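Long-range contact in hypothetical protein (Vibrio sp. DAT722, PDB 2Q73), which probably hydrolyses nucleoside triphosphates to monophosphate and pyrophosphate as a magnesium-dependent, MazG-type house-cleaning enzyme: residues 6-17 / 63-72. Numbering follows the deposited sequence.
Sequences LQSHIKEFDYAP and LYYVCALANI
Helix 6-13 crosses helix 63-72 at -76°, with 8.9 Å between their axes, and the CA atoms pair Gln-7 with Cys-67 and Lys-11 with Asn-71. This is how the N-terminal helix of the all-helical MazG fold lies across helix 55-72, whose earlier residues Glu-58 and Asp-61 bind magnesium. Ile-10 is the knob, seated in a hole made by Tyr-64, Cys-67, Ala-68 and Asn-71. With chi1 at -69°, CG1 points away from the carbonyl carbon and Ile-10 CD1 presses tightly on Cys-67 CB, 3.5 Å off, while CG2 lies over one face of the Tyr-64 ring in a CH-pi contact. Beside it, Leu-6 CD2 touches both Leu-63 CD2 and Cys-67 SG; Leu-63 also packs on Leu-63 of the second subunit.

The side chains of Asn-71 and Gln-7 run alongside one another, pointing opposite ways, and the two residues bond twice. Asn-71 ND2 donates to Gln-7 O at 3.1 Å, joining Lys-11 N, which reaches that same oxygen from the opposite face of its plane, so the helical bond is kept. In return Gln-7 NE2 donates to Asn-71 OD1 (2.9 Å), coming from above the carbonyl plane. The Gln-7 amide is fixed further by Val-75 O and Leu-77 N, and a water accepts from Asn-71 ND2 and donates to Asp-14 O.

Past the helix end, the Tyr-15 ring sets its edge against Asn-71 O, with Lys-11 CE over the centre of one face, and Ile-72 CD1 nestles against Ala-16 O and Pro-17 CA. On Asp-14, OD1 is held by Tyr-23 OH. Asp-14 OD2 accepts a hydrogen bond from Tyr-64 OH (2.6 Å) through its anti lone pair, and a water bridges the same OD2 to Tyr-65 OH.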
loop_
_atom_site.group_PDB
_atom_site.type_symbol
_atom_site.label_atom_id
_atom_site.label_comp_id
_atom_site.label_asym_id
_atom_site.label_seq_id
_atom_site.Cartn_x
_atom_site.Cartn_y
_atom_site.Cartn_z
ATOM N N LEU C 6 -6.009 23.636 -3.863
ATOM C CA LEU C 6 -5.680 22.720 -2.779
ATOM C C LEU C 6 -4.178 22.412 -2.791
ATOM O O LEU C 6 -3.510 22.452 -1.748
ATOM C CB LEU C 6 -6.504 21.430 -2.885
ATOM C CG LEU C 6 -6.218 20.333 -1.851
ATOM C CD1 LEU C 6 -6.578 20.792 -0.441
ATOM C CD2 LEU C 6 -6.963 19.046 -2.198
ATOM N N GLN C 7 -3.649 22.124 -3.980
ATOM C CA GLN C 7 -2.230 21.779 -4.133
ATOM C C GLN C 7 -1.345 22.945 -3.689
ATOM O O GLN C 7 -0.348 22.738 -2.992
ATOM C CB GLN C 7 -1.921 21.395 -5.576
ATOM C CG GLN C 7 -0.774 20.407 -5.734
ATOM C CD GLN C 7 -0.287 20.308 -7.168
ATOM O OE1 GLN C 7 -1.074 20.088 -8.104
ATOM N NE2 GLN C 7 1.016 20.462 -7.350
ATOM N N SER C 8 -1.723 24.167 -4.070
ATOM C CA SER C 8 -0.940 25.349 -3.706
ATOM C C SER C 8 -1.080 25.724 -2.226
ATOM O O SER C 8 -0.110 26.170 -1.616
ATOM C CB SER C 8 -1.199 26.538 -4.648
ATOM O OG SER C 8 -2.492 27.056 -4.471
ATOM N N HIS C 9 -2.260 25.509 -1.642
ATOM C CA HIS C 9 -2.459 25.707 -0.199
ATOM C C HIS C 9 -1.631 24.710 0.632
ATOM O O HIS C 9 -1.044 25.078 1.649
ATOM C CB HIS C 9 -3.957 25.655 0.166
ATOM C CG HIS C 9 -4.717 26.893 -0.206
ATOM N ND1 HIS C 9 -5.938 27.213 0.350
ATOM C CD2 HIS C 9 -4.421 27.903 -1.062
ATOM C CE1 HIS C 9 -6.366 28.356 -0.158
ATOM N NE2 HIS C 9 -5.464 28.794 -1.018
ATOM N N ILE C 10 -1.554 23.462 0.179
ATOM C CA ILE C 10 -0.738 22.462 0.860
ATOM C C ILE C 10 0.746 22.836 0.753
ATOM O O ILE C 10 1.476 22.762 1.746
ATOM C CB ILE C 10 -1.009 21.047 0.329
ATOM C CG1 ILE C 10 -2.421 20.597 0.731
ATOM C CG2 ILE C 10 0.063 20.030 0.842
ATOM C CD1 ILE C 10 -2.816 19.231 0.143
ATOM N N LYS C 11 1.178 23.269 -0.433
ATOM C CA LYS C 11 2.556 23.749 -0.612
ATOM C C LYS C 11 2.938 24.878 0.349
ATOM O O LYS C 11 4.045 24.875 0.887
ATOM C CB LYS C 11 2.828 24.175 -2.060
ATOM C CG LYS C 11 4.298 24.464 -2.312
ATOM C CD LYS C 11 4.640 24.578 -3.771
ATOM C CE LYS C 11 6.107 24.948 -3.905
ATOM N NZ LYS C 11 6.540 24.990 -5.318
ATOM N N GLU C 12 2.031 25.835 0.559
ATOM C CA GLU C 12 2.249 26.953 1.496
ATOM C C GLU C 12 2.498 26.489 2.932
ATOM O O GLU C 12 3.276 27.093 3.668
ATOM C CB GLU C 12 1.041 27.898 1.501
ATOM C CG GLU C 12 0.883 28.771 0.263
ATOM C CD GLU C 12 -0.321 29.736 0.363
ATOM O OE1 GLU C 12 -1.500 29.284 0.413
ATOM O OE2 GLU C 12 -0.081 30.955 0.388
ATOM N N PHE C 13 1.806 25.421 3.308
ATOM C CA PHE C 13 1.779 24.866 4.655
ATOM C C PHE C 13 2.891 23.820 4.903
ATOM O O PHE C 13 3.417 23.697 6.009
ATOM C CB PHE C 13 0.416 24.174 4.841
ATOM C CG PHE C 13 0.253 23.471 6.162
ATOM C CD1 PHE C 13 0.193 24.208 7.351
ATOM C CD2 PHE C 13 0.133 22.086 6.219
ATOM C CE1 PHE C 13 0.037 23.571 8.574
ATOM C CE2 PHE C 13 -0.019 21.440 7.444
ATOM C CZ PHE C 13 -0.064 22.192 8.624
ATOM N N ASP C 14 3.251 23.079 3.867
ATOM C CA ASP C 14 4.017 21.860 4.055
ATOM C C ASP C 14 4.771 21.534 2.772
ATOM O O ASP C 14 4.287 20.796 1.913
ATOM C CB ASP C 14 3.049 20.724 4.442
ATOM C CG ASP C 14 3.750 19.382 4.717
ATOM O OD1 ASP C 14 5.003 19.308 4.684
ATOM O OD2 ASP C 14 3.024 18.397 4.970
ATOM N N TYR C 15 5.975 22.072 2.658
ATOM C CA TYR C 15 6.799 21.836 1.483
ATOM C C TYR C 15 8.259 21.673 1.902
ATOM O O TYR C 15 8.944 22.651 2.192
ATOM C CB TYR C 15 6.636 22.987 0.474
ATOM C CG TYR C 15 7.443 22.793 -0.780
ATOM C CD1 TYR C 15 7.161 21.753 -1.647
ATOM C CD2 TYR C 15 8.494 23.656 -1.096
ATOM C CE1 TYR C 15 7.905 21.553 -2.798
ATOM C CE2 TYR C 15 9.252 23.467 -2.256
ATOM C CZ TYR C 15 8.948 22.405 -3.095
ATOM O OH TYR C 15 9.670 22.181 -4.248
ATOM N N ALA C 16 8.711 20.423 1.936
ATOM C CA ALA C 16 10.079 20.107 2.359
ATOM C C ALA C 16 10.677 19.238 1.240
ATOM O O ALA C 16 10.626 18.016 1.312
ATOM C CB ALA C 16 10.051 19.369 3.690
ATOM N N PRO C 17 11.185 19.878 0.172
ATOM C CA PRO C 17 11.642 19.130 -1.016
ATOM C C PRO C 17 12.786 18.128 -0.741
ATOM O O PRO C 17 12.944 17.149 -1.465
ATOM C CB PRO C 17 12.109 20.241 -1.970
ATOM C CG PRO C 17 12.329 21.452 -1.112
ATOM C CD PRO C 17 11.333 21.334 0.005
ATOM N N LEU C 63 -5.383 11.926 -0.225
ATOM C CA LEU C 63 -5.428 13.088 -1.127
ATOM C C LEU C 63 -4.377 14.137 -0.741
ATOM O O LEU C 63 -3.699 14.697 -1.618
ATOM C CB LEU C 63 -6.825 13.723 -1.128
ATOM C CG LEU C 63 -7.009 15.041 -1.882
ATOM C CD1 LEU C 63 -6.725 14.786 -3.340
ATOM C CD2 LEU C 63 -8.422 15.614 -1.694
ATOM N N TYR C 64 -4.238 14.373 0.564
ATOM C CA TYR C 64 -3.275 15.342 1.080
ATOM C C TYR C 64 -1.870 14.943 0.644
ATOM O O TYR C 64 -1.129 15.769 0.125
ATOM C CB TYR C 64 -3.342 15.431 2.605
ATOM C CG TYR C 64 -2.319 16.391 3.193
ATOM C CD1 TYR C 64 -2.653 17.715 3.459
ATOM C CD2 TYR C 64 -1.009 15.968 3.478
ATOM C CE1 TYR C 64 -1.716 18.606 3.993
ATOM C CE2 TYR C 64 -0.072 16.844 4.012
ATOM C CZ TYR C 64 -0.434 18.159 4.270
ATOM O OH TYR C 64 0.487 19.047 4.786
ATOM N N TYR C 65 -1.513 13.675 0.834
ATOM C CA TYR C 65 -0.165 13.225 0.451
ATOM C C TYR C 65 0.057 13.106 -1.051
ATOM O O TYR C 65 1.170 13.336 -1.510
ATOM C CB TYR C 65 0.271 11.989 1.256
ATOM C CG TYR C 65 0.597 12.422 2.647
ATOM C CD1 TYR C 65 -0.306 12.208 3.705
ATOM C CD2 TYR C 65 1.763 13.170 2.898
ATOM C CE1 TYR C 65 -0.008 12.673 5.001
ATOM C CE2 TYR C 65 2.055 13.647 4.155
ATOM C CZ TYR C 65 1.167 13.397 5.198
ATOM O OH TYR C 65 1.496 13.849 6.428
ATOM N N VAL C 66 -1.003 12.804 -1.811
ATOM C CA VAL C 66 -0.942 12.879 -3.272
ATOM C C VAL C 66 -0.599 14.324 -3.707
ATOM O O VAL C 66 0.301 14.528 -4.517
ATOM C CB VAL C 66 -2.238 12.339 -3.941
ATOM C CG1 VAL C 66 -2.308 12.740 -5.409
ATOM C CG2 VAL C 66 -2.309 10.801 -3.833
ATOM N N CYS C 67 -1.292 15.318 -3.147
ATOM C CA CYS C 67 -0.959 16.729 -3.450
ATOM C C CYS C 67 0.446 17.116 -2.965
ATOM O O CYS C 67 1.181 17.823 -3.674
ATOM C CB CYS C 67 -1.990 17.672 -2.847
ATOM S SG CYS C 67 -3.613 17.533 -3.629
ATOM N N ALA C 68 0.807 16.669 -1.763
ATOM C CA ALA C 68 2.115 17.021 -1.195
ATOM C C ALA C 68 3.230 16.426 -2.059
ATOM O O ALA C 68 4.206 17.105 -2.377
ATOM C CB ALA C 68 2.232 16.552 0.231
ATOM N N LEU C 69 3.057 15.178 -2.474
ATOM C CA LEU C 69 4.013 14.530 -3.388
ATOM C C LEU C 69 4.068 15.227 -4.740
ATOM O O LEU C 69 5.136 15.328 -5.347
ATOM C CB LEU C 69 3.656 13.059 -3.581
ATOM C CG LEU C 69 4.083 12.135 -2.431
ATOM C CD1 LEU C 69 3.279 10.838 -2.451
ATOM C CD2 LEU C 69 5.595 11.856 -2.561
ATOM N N ALA C 70 2.920 15.700 -5.227
ATOM C CA ALA C 70 2.927 16.403 -6.503
ATOM C C ALA C 70 3.822 17.642 -6.407
ATOM O O ALA C 70 4.614 17.931 -7.329
ATOM C CB ALA C 70 1.511 16.766 -6.943
ATOM N N ASN C 71 3.702 18.375 -5.300
ATOM C CA ASN C 71 4.528 19.558 -5.089
ATOM C C ASN C 71 6.020 19.205 -5.082
ATOM O O ASN C 71 6.823 19.868 -5.755
ATOM C CB ASN C 71 4.137 20.256 -3.781
ATOM C CG ASN C 71 2.758 20.878 -3.843
ATOM O OD1 ASN C 71 2.341 21.395 -4.887
ATOM N ND2 ASN C 71 2.049 20.859 -2.721
ATOM N N ILE C 72 6.365 18.183 -4.303
ATOM C CA ILE C 72 7.734 17.639 -4.170
ATOM C C ILE C 72 8.341 17.266 -5.530
ATOM O O ILE C 72 9.526 17.528 -5.784
ATOM C CB ILE C 72 7.742 16.398 -3.157
ATOM C CG1 ILE C 72 7.449 16.868 -1.728
ATOM C CG2 ILE C 72 9.051 15.611 -3.148
ATOM C CD1 ILE C 72 8.223 18.088 -1.302
HETATM O O HOH W 1 3.833 20.006 -0.533
HETATM O O HOH W 2 3.636 16.004 6.063
HETATM O O HOH W 3 10.529 20.000 -5.568
#